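Local structure of DUF269-containing protein (Cyanothece sp. ATCC 51142, 3NJ2) at residues F36-V41 against W56-V61; V41-A46 against Y92-A97; F142-D145 against K149-D152. The protein is of unknown function but belongs to the DUF269 family and is associated with nitrogen fixation in a cyanobacterium. One frame throughout, in Å; residues are numbered along the deposited sequence.

Contact 1: residues F36-V41 against W56-V61; sequences FLQSLV and WTDELV
The backbones of 36-41 and 56-61 are closest where the CA atoms of Val41 and Asp58 stand 6.2 Å apart. This is helix-to-helix packing in a mainly helical part of the fold: the first half of helix 35-46 meets the first turn of the short helix 58-62. Thr57 is the N-cap of that short helix. Its OG1 accepts from Leu60 N, a weak capping bond.

From segment 56-61, Asp58 alone makes the close contacts, and both carboxylate oxygens are engaged. Gln38 reaches it with the amide nitrogen. The bond from Gln38 NE2 to Asp58 OD2 is 3.1 Å long and almost straight, at 176° at the hydrogen. The oxygen lies in the amide plane of Gln38, whereas the nitrogen meets it from above the carboxylate plane, 36° out of it. The two flat groups are turned 38° against each other. A bend in the Gln38 chain at chi2 helps bring the amide to the carboxylate. Gln38 NE2 also donates to Val31 O on helix 24-33, and two acceptors on NE2 probably hold the amide in this rotation.

Asp58 OD1 forms a salt bridge with Arg45, one turn beyond Val41 on helix 35-46. This positive charge probably helps keep Asp58 ionised. It may also offset the nearby carboxylate of Glu32, which lies close to OD2.

Val41 supplies the apolar part and crosses the Asp58 side chain at about a right angle. Its CG2 packs on the foot of the aspartate, 3.8 Å from Asp58 CB. Val41 CG1 lies over the same face of the carboxylate that Gln38 NE2 approaches, 3.5 Å from Asp58 CG and 3.3 Å from Asp58 OD1.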
loop_
_atom_site.group_PDB
_atom_site.type_symbol
_atom_site.label_atom_id
_atom_site.label_comp_id
_atom_site.label_asym_id
_atom_site.label_seq_id
_atom_site.Cartn_x
_atom_site.Cartn_y
_atom_site.Cartn_z
ATOM N N PHE B 36 -21.314 3.059 10.510
ATOM C CA PHE B 36 -20.197 2.207 10.108
ATOM C C PHE B 36 -20.637 0.929 9.434
ATOM O O PHE B 36 -20.159 0.663 8.363
ATOM C CB PHE B 36 -19.133 1.949 11.209
ATOM C CG PHE B 36 -18.097 1.028 10.708
ATOM C CD1 PHE B 36 -17.081 1.501 9.799
ATOM C CD2 PHE B 36 -18.102 -0.338 11.086
ATOM C CE1 PHE B 36 -16.127 0.588 9.241
ATOM C CE2 PHE B 36 -17.168 -1.168 10.519
ATOM C CZ PHE B 36 -16.227 -0.718 9.582
ATOM N N LEU B 37 -21.532 0.196 10.095
ATOM C CA LEU B 37 -21.946 -1.036 9.452
ATOM C C LEU B 37 -22.668 -0.796 8.138
ATOM O O LEU B 37 -22.561 -1.604 7.223
ATOM C CB LEU B 37 -22.762 -1.901 10.450
ATOM C CG LEU B 37 -22.075 -2.338 11.733
ATOM C CD1 LEU B 37 -22.948 -3.167 12.719
ATOM C CD2 LEU B 37 -20.788 -3.083 11.364
ATOM N N GLN B 38 -23.459 0.286 8.076
ATOM C CA GLN B 38 -24.058 0.639 6.857
ATOM C C GLN B 38 -23.010 0.950 5.734
ATOM O O GLN B 38 -23.156 0.543 4.583
ATOM C CB GLN B 38 -25.122 1.699 7.062
ATOM C CG GLN B 38 -26.432 1.118 7.640
ATOM C CD GLN B 38 -27.073 0.144 6.660
ATOM O OE1 GLN B 38 -27.383 0.530 5.510
ATOM N NE2 GLN B 38 -27.243 -1.112 7.090
ATOM N N SER B 39 -21.961 1.663 6.079
ATOM C CA SER B 39 -20.887 1.916 5.165
ATOM C C SER B 39 -20.248 0.630 4.725
ATOM O O SER B 39 -20.009 0.451 3.583
ATOM C CB SER B 39 -19.809 2.771 5.831
ATOM O OG SER B 39 -18.949 3.278 4.827
ATOM N N LEU B 40 -20.038 -0.281 5.676
ATOM C CA LEU B 40 -19.389 -1.542 5.315
ATOM C C LEU B 40 -20.277 -2.362 4.362
ATOM O O LEU B 40 -19.800 -2.914 3.340
ATOM C CB LEU B 40 -19.087 -2.339 6.580
ATOM C CG LEU B 40 -18.410 -3.674 6.434
ATOM C CD1 LEU B 40 -17.072 -3.541 5.614
ATOM C CD2 LEU B 40 -18.216 -4.373 7.766
ATOM N N VAL B 41 -21.570 -2.431 4.691
ATOM C CA VAL B 41 -22.538 -3.146 3.767
ATOM C C VAL B 41 -22.512 -2.539 2.356
ATOM O O VAL B 41 -22.437 -3.238 1.323
ATOM C CB VAL B 41 -24.035 -3.181 4.284
ATOM C CG1 VAL B 41 -25.013 -3.776 3.259
ATOM C CG2 VAL B 41 -24.119 -3.919 5.573
ATOM N N TRP B 56 -29.999 -10.948 -0.610
ATOM C CA TRP B 56 -29.826 -11.230 0.824
ATOM C C TRP B 56 -29.793 -9.968 1.687
ATOM O O TRP B 56 -29.449 -8.910 1.175
ATOM C CB TRP B 56 -28.509 -12.012 1.132
ATOM C CG TRP B 56 -28.380 -13.312 0.282
ATOM C CD1 TRP B 56 -27.494 -13.581 -0.759
ATOM C CD2 TRP B 56 -29.192 -14.481 0.413
ATOM N NE1 TRP B 56 -27.743 -14.851 -1.269
ATOM C CE2 TRP B 56 -28.749 -15.408 -0.535
ATOM C CE3 TRP B 56 -30.220 -14.851 1.313
ATOM C CZ2 TRP B 56 -29.339 -16.692 -0.678
ATOM C CZ3 TRP B 56 -30.817 -16.083 1.163
ATOM C CH2 TRP B 56 -30.321 -17.015 0.209
ATOM N N THR B 57 -30.180 -10.134 2.953
ATOM C CA THR B 57 -30.125 -9.022 3.881
ATOM C C THR B 57 -28.760 -8.475 4.151
ATOM O O THR B 57 -27.752 -9.206 4.018
ATOM C CB THR B 57 -30.768 -9.327 5.226
ATOM O OG1 THR B 57 -30.138 -10.365 5.907
ATOM C CG2 THR B 57 -32.181 -9.813 5.019
ATOM N N ASP B 58 -28.754 -7.254 4.656
ATOM C CA ASP B 58 -27.485 -6.684 5.146
ATOM C C ASP B 58 -26.801 -7.570 6.158
ATOM O O ASP B 58 -25.598 -7.620 6.135
ATOM C CB ASP B 58 -27.712 -5.272 5.722
ATOM C CG ASP B 58 -28.215 -4.262 4.694
ATOM O OD1 ASP B 58 -28.218 -4.411 3.420
ATOM O OD2 ASP B 58 -28.556 -3.144 5.225
ATOM N N GLU B 59 -27.540 -8.184 7.063
ATOM C CA GLU B 59 -26.969 -8.969 8.156
ATOM C C GLU B 59 -26.207 -10.129 7.546
ATOM O O GLU B 59 -25.084 -10.525 7.998
ATOM C CB GLU B 59 -28.152 -9.493 9.025
ATOM C CG GLU B 59 -28.734 -8.357 9.853
ATOM C CD GLU B 59 -29.716 -7.366 9.129
ATOM O OE1 GLU B 59 -30.285 -7.636 8.061
ATOM O OE2 GLU B 59 -29.966 -6.267 9.688
ATOM N N LEU B 60 -26.788 -10.761 6.540
ATOM C CA LEU B 60 -26.121 -11.904 5.936
ATOM C C LEU B 60 -24.845 -11.487 5.204
ATOM O O LEU B 60 -23.782 -12.217 5.207
ATOM C CB LEU B 60 -27.055 -12.598 4.949
ATOM C CG LEU B 60 -26.647 -13.989 4.553
ATOM C CD1 LEU B 60 -26.208 -14.937 5.725
ATOM C CD2 LEU B 60 -27.793 -14.657 3.669
ATOM N N VAL B 61 -24.906 -10.337 4.559
ATOM C CA VAL B 61 -23.798 -9.799 3.789
ATOM C C VAL B 61 -22.549 -9.540 4.645
ATOM O O VAL B 61 -21.413 -9.887 4.177
ATOM C CB VAL B 61 -24.265 -8.608 2.902
ATOM C CG1 VAL B 61 -23.047 -7.857 2.323
ATOM C CG2 VAL B 61 -25.186 -9.165 1.777
#

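Contact 2: residues V41-A46 against Y92-A97; sequences VQQIRA and YFRAIA
Gln43 of helix 35-46 meets Arg94 and Ala95 of the long helix 83-104. The CA atoms of Gln43 and Ala95 are 6.2 Å apart, a close approach for two helices, and the small alanine side chain suits it.

The stem of Gln43 makes the van der Waals contacts with Ala95. Its CG rests against the backbone of helix 83-104, 3.8 Å from Ala95 N and equally far from Ala95 CA. The methyl of Ala95 lies alongside, with its CB 4.1 Å from Gln43 CG.

The polar end of Gln43 makes van der Waals contact with the aliphatic part of Arg94. Gln43 OE1 sits 3.3 Å from Arg94 CB and 3.8 Å from Arg94 CD. The amide carbon follows, with Gln43 CD 3.7 Å from Arg94 CB. A bend at chi2 (-73°) turns the glutamine amide out of line with its stem and lays it across the arginine chain at about a right angle. The amide and guanidinium planes are 47° apart. Arg94 runs extended from CG to NE, which carries its guanidinium away from helix 35-46. That group makes a cation-pi interaction with Tyr47.

One hydrogen bond ties the same two helices beside this contact: Ser39 OG is paired with Ala95 O. It lies one turn before Gln43 on helix 35-46.

Gln43 also touches Cys91 and Ala98, so it spans about two turns of helix 83-104. Other faces of that helix carry further packing. Phe93 and Ala97 lie on Val110 of strand 109-114, and the Arg94 side chain reaches it as well. Tyr92 and Ile96 pack on Leu157 of helix 147-167. Helix 83-104 is thus set between helix 35-46, the sheet and helix 147-167.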
loop_
_atom_site.group_PDB
_atom_site.type_symbol
_atom_site.label_atom_id
_atom_site.label_comp_id
_atom_site.label_asym_id
_atom_site.label_seq_id
_atom_site.Cartn_x
_atom_site.Cartn_y
_atom_site.Cartn_z
ATOM N N VAL B 41 -21.570 -2.431 4.691
ATOM C CA VAL B 41 -22.538 -3.146 3.767
ATOM C C VAL B 41 -22.512 -2.539 2.356
ATOM O O VAL B 41 -22.437 -3.238 1.323
ATOM C CB VAL B 41 -24.035 -3.181 4.284
ATOM C CG1 VAL B 41 -25.013 -3.776 3.259
ATOM C CG2 VAL B 41 -24.119 -3.919 5.573
ATOM N N GLN B 42 -22.537 -1.231 2.302
ATOM C CA GLN B 42 -22.436 -0.522 0.987
ATOM C C GLN B 42 -21.201 -0.948 0.176
ATOM O O GLN B 42 -21.251 -1.236 -1.028
ATOM C CB GLN B 42 -22.466 0.960 1.184
ATOM C CG GLN B 42 -22.349 1.774 -0.109
ATOM C CD GLN B 42 -22.188 3.290 0.176
ATOM O OE1 GLN B 42 -21.938 3.721 1.334
ATOM N NE2 GLN B 42 -22.278 4.093 -0.883
ATOM N N GLN B 43 -20.035 -1.002 0.837
ATOM C CA GLN B 43 -18.845 -1.379 0.126
ATOM C C GLN B 43 -18.893 -2.834 -0.336
ATOM O O GLN B 43 -18.557 -3.121 -1.427
ATOM C CB GLN B 43 -17.562 -1.098 0.990
ATOM C CG GLN B 43 -17.428 0.413 1.307
ATOM C CD GLN B 43 -17.010 1.237 0.067
ATOM O OE1 GLN B 43 -16.257 0.762 -0.766
ATOM N NE2 GLN B 43 -17.495 2.445 -0.027
ATOM N N ILE B 44 -19.341 -3.735 0.512
ATOM C CA ILE B 44 -19.392 -5.185 0.181
ATOM C C ILE B 44 -20.267 -5.343 -1.101
ATOM O O ILE B 44 -19.913 -6.082 -2.042
ATOM C CB ILE B 44 -19.915 -6.099 1.353
ATOM C CG1 ILE B 44 -18.914 -6.152 2.521
ATOM C CG2 ILE B 44 -20.090 -7.522 0.819
ATOM C CD1 ILE B 44 -17.595 -6.926 2.160
ATOM N N ARG B 45 -21.404 -4.632 -1.118
ATOM C CA ARG B 45 -22.331 -4.744 -2.272
ATOM C C ARG B 45 -21.788 -4.138 -3.530
ATOM O O ARG B 45 -22.136 -4.532 -4.667
ATOM C CB ARG B 45 -23.685 -4.112 -1.930
ATOM C CG ARG B 45 -24.425 -4.891 -0.750
ATOM C CD ARG B 45 -25.857 -4.365 -0.567
ATOM N NE ARG B 45 -26.709 -4.915 0.510
ATOM C CZ ARG B 45 -27.287 -6.119 0.478
ATOM N NH1 ARG B 45 -27.170 -6.857 -0.617
ATOM N NH2 ARG B 45 -27.926 -6.527 1.539
ATOM N N ALA B 46 -20.935 -3.140 -3.364
ATOM C CA ALA B 46 -20.373 -2.427 -4.507
ATOM C C ALA B 46 -19.296 -3.275 -5.199
ATOM O O ALA B 46 -18.958 -3.006 -6.344
ATOM C CB ALA B 46 -19.783 -1.086 -3.994
ATOM N N TYR B 92 -13.511 -3.278 4.451
ATOM C CA TYR B 92 -13.431 -2.691 5.790
ATOM C C TYR B 92 -12.737 -1.364 5.754
ATOM O O TYR B 92 -13.298 -0.313 6.227
ATOM C CB TYR B 92 -12.703 -3.688 6.722
ATOM C CG TYR B 92 -12.532 -3.245 8.138
ATOM C CD1 TYR B 92 -13.613 -3.300 9.063
ATOM C CD2 TYR B 92 -11.301 -2.823 8.597
ATOM C CE1 TYR B 92 -13.454 -2.931 10.418
ATOM C CE2 TYR B 92 -11.137 -2.515 9.921
ATOM C CZ TYR B 92 -12.226 -2.557 10.814
ATOM O OH TYR B 92 -12.034 -2.172 12.107
ATOM N N PHE B 93 -11.566 -1.310 5.127
ATOM C CA PHE B 93 -10.844 -0.029 5.069
ATOM C C PHE B 93 -11.497 0.993 4.155
ATOM O O PHE B 93 -11.383 2.189 4.421
ATOM C CB PHE B 93 -9.324 -0.231 4.905
ATOM C CG PHE B 93 -8.714 -0.833 6.165
ATOM C CD1 PHE B 93 -8.455 0.013 7.242
ATOM C CD2 PHE B 93 -8.381 -2.232 6.257
ATOM C CE1 PHE B 93 -8.004 -0.540 8.361
ATOM C CE2 PHE B 93 -7.932 -2.783 7.444
ATOM C CZ PHE B 93 -7.734 -1.914 8.501
ATOM N N ARG B 94 -12.129 0.505 3.063
ATOM C CA ARG B 94 -12.895 1.450 2.196
ATOM C C ARG B 94 -14.090 2.004 2.925
ATOM O O ARG B 94 -14.510 3.190 2.633
ATOM C CB ARG B 94 -13.415 0.708 0.974
ATOM C CG ARG B 94 -12.251 0.463 -0.084
ATOM C CD ARG B 94 -12.764 -0.625 -1.068
ATOM N NE ARG B 94 -11.784 -0.784 -2.141
ATOM C CZ ARG B 94 -11.695 -1.852 -2.943
ATOM N NH1 ARG B 94 -12.504 -2.914 -2.786
ATOM N NH2 ARG B 94 -10.739 -1.880 -3.852
ATOM N N ALA B 95 -14.676 1.230 3.805
ATOM C CA ALA B 95 -15.858 1.665 4.587
ATOM C C ALA B 95 -15.414 2.823 5.544
ATOM O O ALA B 95 -16.160 3.844 5.729
ATOM C CB ALA B 95 -16.430 0.486 5.305
ATOM N N ILE B 96 -14.207 2.641 6.117
ATOM C CA ILE B 96 -13.655 3.589 7.050
ATOM C C ILE B 96 -13.363 4.868 6.223
ATOM O O ILE B 96 -13.750 6.023 6.622
ATOM C CB ILE B 96 -12.388 3.001 7.697
ATOM C CG1 ILE B 96 -12.829 2.002 8.701
ATOM C CG2 ILE B 96 -11.530 4.235 8.402
ATOM C CD1 ILE B 96 -11.687 1.088 9.102
ATOM N N ALA B 97 -12.758 4.717 5.055
ATOM C CA ALA B 97 -12.326 5.819 4.181
ATOM C C ALA B 97 -13.591 6.608 3.741
ATOM O O ALA B 97 -13.657 7.820 3.755
ATOM C CB ALA B 97 -11.600 5.286 2.982
#

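Contact 3: residues F142-D145 against K149-D152; sequences FGFD and KLND
The ring of Phe144 takes the CD1 methyl of Leu150 over one face. The methyl sits 3.9 Å from the ring centroid and 26° off the normal, a CH-pi contact offset toward the rim. It lies nearest the CD2-CE2 side, with Leu150 CD1 3.6 Å from Phe144 CE2. On the same face, near the CD1 edge, the helix backbone comes in: Phe144 CD1 is 3.8 Å from Leu150 CA. With CG anti to the backbone N (chi1 171°), Leu150 extends its CD1 methyl over the ring, and the two side chains cross at about a right angle. Tyr92 of helix 83-104 also meets the Phe144 ring, their planes at about 35°.

The contact joins a loop to the helix that follows it. Segment 142-145 leads from strand 129-136 into helix 147-167, and the loop folds its phenylalanine back on the helix's first turn.

Nearer the surface, Asp145 and Lys149 meet through the lysine's methylenes. Asp145 OD2 is 3.7 Å from Lys149 CE. Their charged ends do not touch, and Asp145 OD1 instead makes a salt bridge with Arg72.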
loop_
_atom_site.group_PDB
_atom_site.type_symbol
_atom_site.label_atom_id
_atom_site.label_comp_id
_atom_site.label_asym_id
_atom_site.label_seq_id
_atom_site.Cartn_x
_atom_site.Cartn_y
_atom_site.Cartn_z
ATOM N N PHE B 142 -8.540 -12.613 9.550
ATOM C CA PHE B 142 -9.241 -11.305 9.716
ATOM C C PHE B 142 -10.662 -11.580 10.148
ATOM O O PHE B 142 -11.379 -12.369 9.519
ATOM C CB PHE B 142 -9.225 -10.534 8.414
ATOM C CG PHE B 142 -9.804 -9.191 8.520
ATOM C CD1 PHE B 142 -9.107 -8.161 9.179
ATOM C CD2 PHE B 142 -11.081 -8.975 8.020
ATOM C CE1 PHE B 142 -9.672 -6.887 9.256
ATOM C CE2 PHE B 142 -11.629 -7.723 8.061
ATOM C CZ PHE B 142 -10.981 -6.708 8.726
ATOM N N GLY B 143 -11.088 -10.846 11.153
ATOM C CA GLY B 143 -12.466 -11.041 11.645
ATOM C C GLY B 143 -12.599 -10.554 13.081
ATOM O O GLY B 143 -11.591 -10.114 13.718
ATOM N N PHE B 144 -13.855 -10.576 13.577
ATOM C CA PHE B 144 -14.197 -10.002 14.873
ATOM C C PHE B 144 -15.104 -10.884 15.685
ATOM O O PHE B 144 -15.891 -11.640 15.121
ATOM C CB PHE B 144 -14.893 -8.639 14.666
ATOM C CG PHE B 144 -14.060 -7.636 13.842
ATOM C CD1 PHE B 144 -13.266 -6.690 14.468
ATOM C CD2 PHE B 144 -14.001 -7.750 12.434
ATOM C CE1 PHE B 144 -12.472 -5.817 13.654
ATOM C CE2 PHE B 144 -13.169 -6.898 11.641
ATOM C CZ PHE B 144 -12.438 -5.925 12.273
ATOM N N ASP B 145 -14.922 -10.880 17.013
ATOM C CA ASP B 145 -15.771 -11.772 17.832
ATOM C C ASP B 145 -17.269 -11.589 17.704
ATOM O O ASP B 145 -18.010 -12.539 17.812
ATOM C CB ASP B 145 -15.451 -11.682 19.322
ATOM C CG ASP B 145 -14.003 -12.035 19.638
ATOM O OD1 ASP B 145 -13.309 -12.678 18.800
ATOM O OD2 ASP B 145 -13.583 -11.614 20.758
ATOM N N LYS B 149 -18.044 -5.656 18.325
ATOM C CA LYS B 149 -16.584 -5.391 18.227
ATOM C C LYS B 149 -16.213 -4.905 16.838
ATOM O O LYS B 149 -15.365 -4.034 16.681
ATOM C CB LYS B 149 -15.752 -6.604 18.595
ATOM C CG LYS B 149 -15.891 -6.983 20.094
ATOM C CD LYS B 149 -14.791 -7.953 20.432
ATOM C CE LYS B 149 -14.826 -8.340 21.902
ATOM N NZ LYS B 149 -14.884 -7.053 22.672
ATOM N N LEU B 150 -16.857 -5.478 15.822
ATOM C CA LEU B 150 -16.654 -4.950 14.424
ATOM C C LEU B 150 -17.064 -3.461 14.345
ATOM O O LEU B 150 -16.308 -2.627 13.787
ATOM C CB LEU B 150 -17.568 -5.801 13.506
ATOM C CG LEU B 150 -17.680 -5.259 12.040
ATOM C CD1 LEU B 150 -16.337 -5.225 11.321
ATOM C CD2 LEU B 150 -18.618 -6.132 11.248
ATOM N N ASN B 151 -18.238 -3.155 14.866
ATOM C CA ASN B 151 -18.758 -1.842 14.707
ATOM C C ASN B 151 -17.875 -0.844 15.494
ATOM O O ASN B 151 -17.519 0.211 14.989
ATOM C CB ASN B 151 -20.178 -1.764 15.244
ATOM C CG ASN B 151 -20.687 -0.393 15.136
ATOM O OD1 ASN B 151 -20.672 0.157 14.042
ATOM N ND2 ASN B 151 -21.175 0.186 16.240
ATOM N N ASP B 152 -17.474 -1.259 16.701
ATOM C CA ASP B 152 -16.734 -0.332 17.533
ATOM C C ASP B 152 -15.333 -0.100 16.953
ATOM O O ASP B 152 -14.827 1.058 16.934
ATOM C CB ASP B 152 -16.564 -0.852 18.949
ATOM C CG ASP B 152 -17.897 -0.911 19.757
ATOM O OD1 ASP B 152 -18.929 -0.305 19.369
ATOM O OD2 ASP B 152 -17.884 -1.619 20.791
#

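In the fold
Contacts 1 and 2 are neighbours, with centres 9 Å apart. Both use helix 35-46 and share Val41, and their segments alternate along the chain. Arg45, which belongs to contact 2, probably bonds to the carbonyl of Trp56 in contact 1. Contact 3 follows both in the sequence and lies farther off, about 13 Å from contact 1 and 14 Å from contact 2, centre to centre. It still touches them: Leu37 and Phe36 reach helix 147-167, and Tyr92 packs on Leu150. Together the contacts link helices 35-46, 58-62, 83-104 and 147-167 into one helical body, with the three-stranded antiparallel sheet beside helix 83-104.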